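Local coordinates for protein formiminoglutamase (Trypanosoma cruzi, PDB 4MYK) that hydrolyses N-formimino-L-glutamate to L-glutamate and formamide, as an arginase-like metalloenzyme with two manganese ions, at residues F106-L109 against A110-A113; G191-H194 against A195-V198; M206-S209 against E210-K214; P292-A295 against V296-Y300. The protein carries 1 engineered substitution. All coordinates share one frame; numbering follows the deposited sequence.

Contact 1 (F106-L109 against A110-A113); sequences FTVL and ARGA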
loop_
_atom_site.group_PDB
_atom_site.type_symbol
_atom_site.label_atom_id
_atom_site.label_comp_id
_atom_site.label_asym_id
_atom_site.label_seq_id
_atom_site.Cartn_x
_atom_site.Cartn_y
_atom_site.Cartn_z
ATOM N N PHE A 106 -15.054 -6.701 33.249
ATOM C CA PHE A 106 -16.108 -7.555 33.791
ATOM C C PHE A 106 -17.320 -6.758 34.249
ATOM O O PHE A 106 -18.454 -7.092 33.910
ATOM C CB PHE A 106 -15.617 -8.400 34.956
ATOM C CG PHE A 106 -16.725 -9.157 35.636
ATOM C CD1 PHE A 106 -17.249 -10.308 35.063
ATOM C CD2 PHE A 106 -17.274 -8.698 36.823
ATOM C CE1 PHE A 106 -18.281 -10.997 35.667
ATOM C CE2 PHE A 106 -18.305 -9.391 37.435
ATOM C CZ PHE A 106 -18.808 -10.542 36.853
ATOM N N THR A 107 -17.075 -5.708 35.027
ATOM C CA THR A 107 -18.155 -4.851 35.505
ATOM C C THR A 107 -18.998 -4.306 34.347
ATOM O O THR A 107 -20.222 -4.393 34.380
ATOM C CB THR A 107 -17.632 -3.713 36.426
ATOM O OG1 THR A 107 -16.848 -2.783 35.669
ATOM C CG2 THR A 107 -16.776 -4.284 37.543
ATOM N N VAL A 108 -18.346 -3.774 33.312
ATOM C CA VAL A 108 -19.065 -3.297 32.125
ATOM C C VAL A 108 -19.868 -4.431 31.488
ATOM O O VAL A 108 -21.018 -4.247 31.087
ATOM C CB VAL A 108 -18.123 -2.663 31.060
ATOM C CG1 VAL A 108 -18.904 -2.301 29.818
ATOM C CG2 VAL A 108 -17.458 -1.430 31.608
ATOM N N LEU A 109 -19.240 -5.604 31.412
ATOM C CA LEU A 109 -19.877 -6.808 30.886
ATOM C C LEU A 109 -21.081 -7.210 31.737
ATOM O O LEU A 109 -22.181 -7.411 31.224
ATOM C CB LEU A 109 -18.881 -7.974 30.840
ATOM C CG LEU A 109 -17.834 -8.061 29.727
ATOM C CD1 LEU A 109 -17.016 -9.337 29.901
ATOM C CD2 LEU A 109 -18.507 -8.027 28.367
ATOM N N ALA A 110 -20.849 -7.320 33.039
ATOM C CA ALA A 110 -21.872 -7.722 33.998
ATOM C C ALA A 110 -23.166 -6.913 33.895
ATOM O O ALA A 110 -24.242 -7.426 34.197
ATOM C CB ALA A 110 -21.314 -7.660 35.423
ATOM N N ARG A 111 -23.079 -5.656 33.474
ATOM C CA ARG A 111 -24.286 -4.821 33.454
ATOM C C ARG A 111 -24.872 -4.694 32.065
ATOM O O ARG A 111 -25.775 -3.901 31.835
ATOM C CB ARG A 111 -24.037 -3.428 34.044
ATOM C CG ARG A 111 -23.517 -2.426 33.057
ATOM C CD ARG A 111 -23.401 -1.045 33.671
ATOM N NE ARG A 111 -22.645 -0.173 32.779
ATOM C CZ ARG A 111 -21.344 0.053 32.898
ATOM N NH1 ARG A 111 -20.673 -0.505 33.893
ATOM N NH2 ARG A 111 -20.725 0.841 32.034
ATOM N N GLY A 112 -24.345 -5.472 31.130
ATOM C CA GLY A 112 -24.878 -5.470 29.782
ATOM C C GLY A 112 -24.279 -4.466 28.813
ATOM O O GLY A 112 -24.649 -4.461 27.646
ATOM N N ALA A 113 -23.361 -3.619 29.274
ATOM C CA ALA A 113 -22.715 -2.655 28.379
ATOM C C ALA A 113 -21.615 -3.332 27.559
ATOM O O ALA A 113 -21.228 -4.459 27.855
ATOM C CB ALA A 113 -22.169 -1.462 29.158
HETATM O O HOH W 1 -17.966 -0.177 35.515
#
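The backbone N of Ala110 gives a short, straight hydrogen bond of 2.6 Å to Phe106 O, arriving nearly along the C=O axis. It is the last sound i to i+4 bond of helix 94-110; the next, from Arg111 N to Thr107 O, is weak. The same pair meets through side chains: the Ala110 methyl lies over one face of the Phe106 ring, displaced toward the rim, in a CH-pi contact of 4.2 Å from CB to the ring centroid. Phe106 also has a cation-pi partner in Arg134. Beyond Ala110 the chain leaves the helix in a Schellman motif, with Gly112 at positive phi (89°). Gly112 N bonds to Leu109 O at 2.9 Å, while Ala113 N reaches back to Val108 O at 3.0 Å in a weak, bent bond. Between the ends of that longer loop Val108 CG1 and Ala113 CB are pressed to 3.4 Å, tighter than usual for two carbons. Arg111, whose chi1 of 87° sets CG between the backbone N and the carbonyl carbon, sends an extended chain back along the helix, so that one face of its guanidinium lies over Val108 CA. At the edge of that group, in its plane, a water accepts from Arg111 NH1 at 3.2 Å and donates to Thr107 OG1 at 2.8 Å; Thr107 OG1 is also bonded to Lys104 O. Glu27, in a salt bridge with Arg111 NH2, and the water at NH1 would together restrain the guanidinium over the last turn, and Arg111 thereby ties the helix end to the loop carrying Glu27.

Contact 2 (G191-H194 against A195-V198); sequences GALH and AQYV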
loop_
_atom_site.group_PDB
_atom_site.type_symbol
_atom_site.label_atom_id
_atom_site.label_comp_id
_atom_site.label_asym_id
_atom_site.label_seq_id
_atom_site.Cartn_x
_atom_site.Cartn_y
_atom_site.Cartn_z
ATOM N N GLY A 191 5.245 -20.730 14.568
ATOM C CA GLY A 191 5.943 -21.947 14.937
ATOM C C GLY A 191 5.004 -23.115 14.723
ATOM O O GLY A 191 3.796 -22.971 14.910
ATOM N N ALA A 192 5.531 -24.266 14.315
ATOM C CA ALA A 192 4.677 -25.437 14.133
ATOM C C ALA A 192 4.216 -26.063 15.471
ATOM O O ALA A 192 3.114 -26.622 15.546
ATOM C CB ALA A 192 5.348 -26.464 13.237
ATOM N N LEU A 193 5.050 -25.960 16.512
ATOM C CA LEU A 193 4.651 -26.319 17.871
ATOM C C LEU A 193 3.483 -25.442 18.322
ATOM O O LEU A 193 2.594 -25.890 19.050
ATOM C CB LEU A 193 5.818 -26.148 18.854
ATOM C CG LEU A 193 6.958 -27.181 18.895
ATOM C CD1 LEU A 193 7.995 -26.818 19.959
ATOM C CD2 LEU A 193 6.425 -28.581 19.145
ATOM N N HIS A 194 3.505 -24.182 17.892
ATOM C CA HIS A 194 2.449 -23.228 18.208
ATOM C C HIS A 194 1.137 -23.651 17.554
ATOM O O HIS A 194 0.104 -23.661 18.196
ATOM C CB HIS A 194 2.843 -21.807 17.771
ATOM C CG HIS A 194 3.905 -21.167 18.626
ATOM N ND1 HIS A 194 5.249 -21.215 18.314
ATOM C CD2 HIS A 194 3.815 -20.447 19.770
ATOM C CE1 HIS A 194 5.939 -20.564 19.233
ATOM N NE2 HIS A 194 5.093 -20.087 20.127
ATOM N N ALA A 195 1.187 -24.007 16.275
ATOM C CA ALA A 195 0.009 -24.518 15.572
ATOM C C ALA A 195 -0.489 -25.794 16.233
ATOM O O ALA A 195 -1.660 -25.911 16.590
ATOM C CB ALA A 195 0.333 -24.781 14.107
ATOM N N GLN A 196 0.414 -26.756 16.373
ATOM C CA GLN A 196 0.132 -28.017 17.055
ATOM C C GLN A 196 -0.672 -27.830 18.353
ATOM O O GLN A 196 -1.691 -28.488 18.557
ATOM C CB GLN A 196 1.450 -28.744 17.328
ATOM C CG GLN A 196 1.356 -29.860 18.322
ATOM C CD GLN A 196 2.674 -30.594 18.497
ATOM O OE1 GLN A 196 3.340 -30.458 19.526
ATOM N NE2 GLN A 196 3.054 -31.377 17.494
ATOM N N TYR A 197 -0.219 -26.921 19.217
ATOM C CA TYR A 197 -0.896 -26.635 20.494
ATOM C C TYR A 197 -2.366 -26.214 20.335
ATOM O O TYR A 197 -3.261 -26.776 20.960
ATOM C CB TYR A 197 -0.122 -25.566 21.288
ATOM C CG TYR A 197 -0.750 -25.202 22.627
ATOM C CD1 TYR A 197 -1.482 -24.030 22.788
ATOM C CD2 TYR A 197 -0.617 -26.040 23.727
ATOM C CE1 TYR A 197 -2.065 -23.704 24.014
ATOM C CE2 TYR A 197 -1.192 -25.725 24.953
ATOM C CZ TYR A 197 -1.915 -24.557 25.094
ATOM O OH TYR A 197 -2.478 -24.248 26.322
ATOM N N VAL A 198 -2.606 -25.203 19.512
ATOM C CA VAL A 198 -3.963 -24.755 19.217
ATOM C C VAL A 198 -4.819 -25.891 18.678
ATOM O O VAL A 198 -5.919 -26.145 19.167
ATOM C CB VAL A 198 -3.965 -23.637 18.151
ATOM C CG1 VAL A 198 -5.391 -23.337 17.707
ATOM C CG2 VAL A 198 -3.269 -22.383 18.671
#
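The Gln196 carboxamide meets Leu193 through its oxygen, OE1 lying 3.6 Å from Leu193 CD2 in a plain van der Waals approach. The Tyr197 ring has a cation-pi partner in Arg167 and meets the ring of His201 at about 50°. These residues belong to helix 192-200, the connecting helix of the beta-alpha-beta unit that joins strands 180-185 and 204-207 in the arginase fold. The His194 side chain touches Asp150, a manganese-binding residue of this protein that holds no metal in this model, as well as Asp14 of the second subunit. Gly191 is the N-cap residue, and ND1 of His194 stands only 3.5 Å from Gly191 CA, packed against the helix start. The first turn then closes with regular backbone bonds, from Ala195 N to Gly191 O at 3.1 Å and from Gln196 N to Ala192 O at 2.8 Å, followed by Tyr197 N to Leu193 O. Leu193 and Gln196 run side by side in the same direction: CG of Leu193 is opposite its carbonyl carbon (chi1 -76°), whereas in Gln196 CG is opposite the backbone N (chi1 165°) and the chain beyond is extended. Ala192 and Ala195 pack on Leu72 of the second subunit, and Ala195 with Val198 on Leu205 of strand 204-207. Val198 N makes a weak bond of 3.4 Å to His194 O, and Val198 CG2 rests 3.6 Å from the same oxygen.

Contact 3 (M206-S209 against E210-K214); sequences MWLS and EVRKK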
loop_
_atom_site.group_PDB
_atom_site.type_symbol
_atom_site.label_atom_id
_atom_site.label_comp_id
_atom_site.label_asym_id
_atom_site.label_seq_id
_atom_site.Cartn_x
_atom_site.Cartn_y
_atom_site.Cartn_z
ATOM N N MET A 206 -7.118 -20.004 10.725
ATOM C CA MET A 206 -7.605 -19.400 9.493
ATOM C C MET A 206 -6.547 -18.496 8.857
ATOM O O MET A 206 -6.570 -17.274 9.034
ATOM C CB MET A 206 -8.886 -18.623 9.768
ATOM C CG MET A 206 -10.074 -19.541 9.981
ATOM S SD MET A 206 -11.662 -18.709 10.012
ATOM C CE MET A 206 -12.723 -20.139 10.034
ATOM N N TRP A 207 -5.620 -19.119 8.123
ATOM C CA TRP A 207 -4.450 -18.438 7.565
ATOM C C TRP A 207 -4.857 -17.275 6.690
ATOM O O TRP A 207 -5.914 -17.306 6.068
ATOM C CB TRP A 207 -3.599 -19.402 6.736
ATOM C CG TRP A 207 -3.087 -20.580 7.494
ATOM C CD1 TRP A 207 -3.519 -21.863 7.392
ATOM C CD2 TRP A 207 -2.046 -20.584 8.488
ATOM N NE1 TRP A 207 -2.813 -22.671 8.250
ATOM C CE2 TRP A 207 -1.902 -21.907 8.933
ATOM C CE3 TRP A 207 -1.223 -19.593 9.044
ATOM C CZ2 TRP A 207 -0.969 -22.271 9.906
ATOM C CZ3 TRP A 207 -0.295 -19.960 10.010
ATOM C CH2 TRP A 207 -0.176 -21.283 10.428
ATOM N N LEU A 208 -4.015 -16.246 6.654
ATOM C CA LEU A 208 -4.260 -15.073 5.816
ATOM C C LEU A 208 -4.728 -15.464 4.400
ATOM O O LEU A 208 -5.757 -14.987 3.923
ATOM C CB LEU A 208 -2.998 -14.200 5.756
ATOM C CG LEU A 208 -3.052 -12.914 4.928
ATOM C CD1 LEU A 208 -4.155 -11.991 5.418
ATOM C CD2 LEU A 208 -1.715 -12.210 4.934
ATOM N N SER A 209 -3.974 -16.354 3.756
ATOM C CA SER A 209 -4.255 -16.780 2.392
ATOM C C SER A 209 -5.695 -17.271 2.204
ATOM O O SER A 209 -6.311 -17.041 1.168
ATOM C CB SER A 209 -3.242 -17.842 1.933
ATOM O OG SER A 209 -3.256 -18.977 2.776
ATOM N N GLU A 210 -6.239 -17.928 3.217
ATOM C CA GLU A 210 -7.603 -18.437 3.128
ATOM C C GLU A 210 -8.646 -17.348 3.410
ATOM O O GLU A 210 -9.694 -17.299 2.754
ATOM C CB GLU A 210 -7.778 -19.665 4.028
ATOM C CG GLU A 210 -8.545 -19.434 5.300
ATOM C CD GLU A 210 -8.727 -20.724 6.093
ATOM O OE1 GLU A 210 -7.711 -21.430 6.339
ATOM O OE2 GLU A 210 -9.890 -21.027 6.460
ATOM N N VAL A 211 -8.351 -16.462 4.361
ATOM C CA VAL A 211 -9.196 -15.281 4.583
ATOM C C VAL A 211 -9.314 -14.484 3.274
ATOM O O VAL A 211 -10.398 -14.071 2.859
ATOM C CB VAL A 211 -8.619 -14.362 5.693
ATOM C CG1 VAL A 211 -9.379 -13.045 5.767
ATOM C CG2 VAL A 211 -8.630 -15.064 7.042
ATOM N N ARG A 212 -8.172 -14.280 2.627
ATOM C CA ARG A 212 -8.113 -13.541 1.383
ATOM C C ARG A 212 -8.818 -14.317 0.275
ATOM O O ARG A 212 -9.472 -13.718 -0.577
ATOM C CB ARG A 212 -6.663 -13.262 1.004
ATOM C CG ARG A 212 -5.876 -12.476 2.043
ATOM C CD ARG A 212 -4.946 -11.522 1.330
ATOM N NE ARG A 212 -5.748 -10.723 0.414
ATOM C CZ ARG A 212 -6.159 -9.485 0.671
ATOM N NH1 ARG A 212 -5.788 -8.882 1.808
ATOM N NH2 ARG A 212 -6.918 -8.846 -0.225
ATOM N N LYS A 213 -8.691 -15.644 0.307
ATOM C CA LYS A 213 -9.340 -16.515 -0.665
ATOM C C LYS A 213 -10.863 -16.382 -0.613
ATOM O O LYS A 213 -11.512 -16.243 -1.657
ATOM C CB LYS A 213 -8.941 -17.968 -0.417
ATOM C CG LYS A 213 -8.980 -18.875 -1.635
ATOM C CD LYS A 213 -8.943 -20.335 -1.183
ATOM C CE LYS A 213 -7.968 -20.546 -0.005
ATOM N NZ LYS A 213 -8.384 -21.600 0.988
ATOM N N LYS A 214 -11.419 -16.408 0.601
ATOM C CA LYS A 214 -12.874 -16.339 0.810
ATOM C C LYS A 214 -13.457 -14.933 0.784
ATOM O O LYS A 214 -14.638 -14.760 0.531
ATOM C CB LYS A 214 -13.261 -16.955 2.149
ATOM C CG LYS A 214 -12.815 -18.378 2.366
ATOM C CD LYS A 214 -13.453 -18.915 3.634
ATOM C CE LYS A 214 -12.753 -20.157 4.136
ATOM N NZ LYS A 214 -13.346 -20.585 5.434
#
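An unusual chi1 of 105°, away from any staggered position, followed by an extended chi2, turns the Glu210 side chain back toward the strand end before helix 208-214, where it crosses the Met206 side chain, with Glu210 OE2 3.8 Å from Met206 CG. The carboxylate also has a long salt bridge to Lys214 NZ, whose other acidic partner is Asp222. Leu208, with CG opposite its backbone N (chi1 -180°), runs alongside Arg212, and Leu208 CD1 packs 3.8 Å from Arg212 CG; beyond this aliphatic contact the guanidinium goes on to a salt bridge with Glu260. Trp207 is the N-cap residue, and its carbonyl O holds two donors: Val211 N at 3.1 Å, nearly straight, and Glu210 N at 2.9 Å, more bent and from above the carbonyl plane. Arg212 N follows with a bond of 2.8 Å to Leu208 O. Val211 CG2 touches Met206 O at 3.6 Å, near Phe183 of the adjacent strand. Ser209 OG bonds to Glu73 of the second subunit. This is the strand-to-helix turn that follows outer strand 204-207 of the parallel sheet in the alpha/beta arginase fold.

Contact 4 (P292-A295 against V296-Y300); sequences PRVA and VYMFY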
loop_
_atom_site.group_PDB
_atom_site.type_symbol
_atom_site.label_atom_id
_atom_site.label_comp_id
_atom_site.label_asym_id
_atom_site.label_seq_id
_atom_site.Cartn_x
_atom_site.Cartn_y
_atom_site.Cartn_z
ATOM N N PRO A 292 -2.841 5.576 13.675
ATOM C CA PRO A 292 -3.908 5.934 14.620
ATOM C C PRO A 292 -5.240 6.279 13.946
ATOM O O PRO A 292 -6.297 5.963 14.485
ATOM C CB PRO A 292 -3.327 7.150 15.340
ATOM C CG PRO A 292 -1.842 6.890 15.317
ATOM C CD PRO A 292 -1.582 6.285 13.972
ATOM N N ARG A 293 -5.192 6.916 12.785
ATOM C CA ARG A 293 -6.415 7.173 12.026
ATOM C C ARG A 293 -7.095 5.861 11.651
ATOM O O ARG A 293 -8.301 5.717 11.784
ATOM C CB ARG A 293 -6.137 8.020 10.778
ATOM C CG ARG A 293 -5.643 9.429 11.085
ATOM C CD ARG A 293 -5.579 10.302 9.836
ATOM N NE ARG A 293 -6.891 10.447 9.202
ATOM C CZ ARG A 293 -7.605 11.568 9.203
ATOM N NH1 ARG A 293 -7.138 12.654 9.803
ATOM N NH2 ARG A 293 -8.784 11.607 8.603
ATOM N N VAL A 294 -6.315 4.895 11.183
ATOM C CA VAL A 294 -6.893 3.602 10.822
ATOM C C VAL A 294 -7.579 2.955 12.024
ATOM O O VAL A 294 -8.680 2.408 11.898
ATOM C CB VAL A 294 -5.848 2.648 10.236
ATOM C CG1 VAL A 294 -6.427 1.237 10.094
ATOM C CG2 VAL A 294 -5.341 3.194 8.900
ATOM N N ALA A 295 -6.926 3.038 13.183
ATOM C CA ALA A 295 -7.410 2.415 14.413
ATOM C C ALA A 295 -8.747 3.015 14.827
ATOM O O ALA A 295 -9.679 2.287 15.179
ATOM C CB ALA A 295 -6.381 2.562 15.529
ATOM N N VAL A 296 -8.839 4.345 14.772
ATOM C CA VAL A 296 -10.092 5.039 15.094
ATOM C C VAL A 296 -11.180 4.696 14.072
ATOM O O VAL A 296 -12.334 4.488 14.437
ATOM C CB VAL A 296 -9.902 6.584 15.220
ATOM C CG1 VAL A 296 -11.238 7.288 15.343
ATOM C CG2 VAL A 296 -9.001 6.930 16.417
ATOM N N TYR A 297 -10.802 4.618 12.800
ATOM C CA TYR A 297 -11.751 4.276 11.746
ATOM C C TYR A 297 -12.259 2.844 11.869
ATOM O O TYR A 297 -13.402 2.549 11.540
ATOM C CB TYR A 297 -11.140 4.510 10.367
ATOM C CG TYR A 297 -11.256 5.948 9.893
ATOM C CD1 TYR A 297 -12.478 6.609 9.924
ATOM C CD2 TYR A 297 -10.151 6.636 9.407
ATOM C CE1 TYR A 297 -12.593 7.918 9.496
ATOM C CE2 TYR A 297 -10.259 7.944 8.971
ATOM C CZ TYR A 297 -11.482 8.583 9.020
ATOM O OH TYR A 297 -11.604 9.885 8.584
ATOM N N MET A 298 -11.405 1.956 12.359
ATOM C CA MET A 298 -11.813 0.589 12.657
ATOM C C MET A 298 -12.882 0.542 13.760
ATOM O O MET A 298 -13.896 -0.154 13.630
ATOM C CB MET A 298 -10.595 -0.242 13.052
ATOM C CG MET A 298 -9.743 -0.689 11.883
ATOM S SD MET A 298 -8.236 -1.549 12.390
ATOM C CE MET A 298 -8.884 -3.000 13.218
ATOM N N PHE A 299 -12.636 1.265 14.852
ATOM C CA PHE A 299 -13.608 1.413 15.949
ATOM C C PHE A 299 -14.897 2.071 15.440
ATOM O O PHE A 299 -16.006 1.672 15.786
ATOM C CB PHE A 299 -12.985 2.243 17.084
ATOM C CG PHE A 299 -13.972 2.704 18.127
ATOM C CD1 PHE A 299 -14.462 1.822 19.074
ATOM C CD2 PHE A 299 -14.393 4.028 18.168
ATOM C CE1 PHE A 299 -15.370 2.243 20.025
ATOM C CE2 PHE A 299 -15.298 4.457 19.119
ATOM C CZ PHE A 299 -15.782 3.568 20.048
ATOM N N TYR A 300 -14.722 3.093 14.612
ATOM C CA TYR A 300 -15.824 3.788 13.972
ATOM C C TYR A 300 -16.755 2.824 13.227
ATOM O O TYR A 300 -17.971 2.894 13.365
ATOM C CB TYR A 300 -15.270 4.850 13.015
ATOM C CG TYR A 300 -16.301 5.417 12.068
ATOM C CD1 TYR A 300 -17.319 6.238 12.535
ATOM C CD2 TYR A 300 -16.262 5.129 10.714
ATOM C CE1 TYR A 300 -18.273 6.753 11.681
ATOM C CE2 TYR A 300 -17.215 5.632 9.851
ATOM C CZ TYR A 300 -18.220 6.448 10.342
ATOM O OH TYR A 300 -19.175 6.966 9.492
#
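From its CB, which lies 3.4 Å from Arg293 O, the Tyr297 side chain runs back along helix 290-306 beside Arg293. CG is turned opposite the carbonyl carbon (chi1 -84°), and this swings the ring over the preceding turn, where CD2 comes within 3.1 Å of the same Arg293 O. Further along the ring, CE2 approaches Arg293 NH2 at 4.0 Å. At the tip, Tyr297 OH accepts a weak hydrogen bond of 3.3 Å from Arg293 NH2. Arg293 reaches that point through a bend at chi3, with the two side chains pointing the same way and the guanidinium inclined at 53° to the ring, so this is no stack. Arg293 O, close to Tyr297 CD2, also accepts from Tyr297 N at 2.9 Å. One residue further on the side chains that meet are apolar: the methionine chain of Met298 crosses Val294, its SD 4.0 Å from Val294 CG1, while Met298 N bonds to Val294 O at 2.8 Å. The helix is wedged between several elements: Pro292, Arg293 and Val296 face Phe62 of helix 55-63, Tyr297 and Met298 lie against Phe262 of helix 258-270, and Ala295 and Met298 rest on Met279 of strand 274-280. Arg293 and Tyr297 also pack on Gln189 of the third subunit, which places this buried helix at the border between the central sheet and a subunit interface.

How the contacts relate
Contacts 2 and 3 are successive parts of one region: helix 192-200 is followed by strand 204-207, the centres of the two contacts are 18 Å apart and their nearest atoms about 5 Å, and both touch the second subunit. Contact 4 lies 23 Å from contact 3, centre to centre, and faces the third subunit instead. Three contacts lie in the outer surroundings of the manganese site formed by Asn122, Asp146, His148, Asp236 and Asp238: the side chains of His194, Leu208 and Met298 are about 11, 12 and 12 Å from a manganese ion. The His194 side chain is about 4 Å from that of Asp150, manganese-binding in another structure of this protein. Contact 1 is remote, 33 Å from contact 3 between centres.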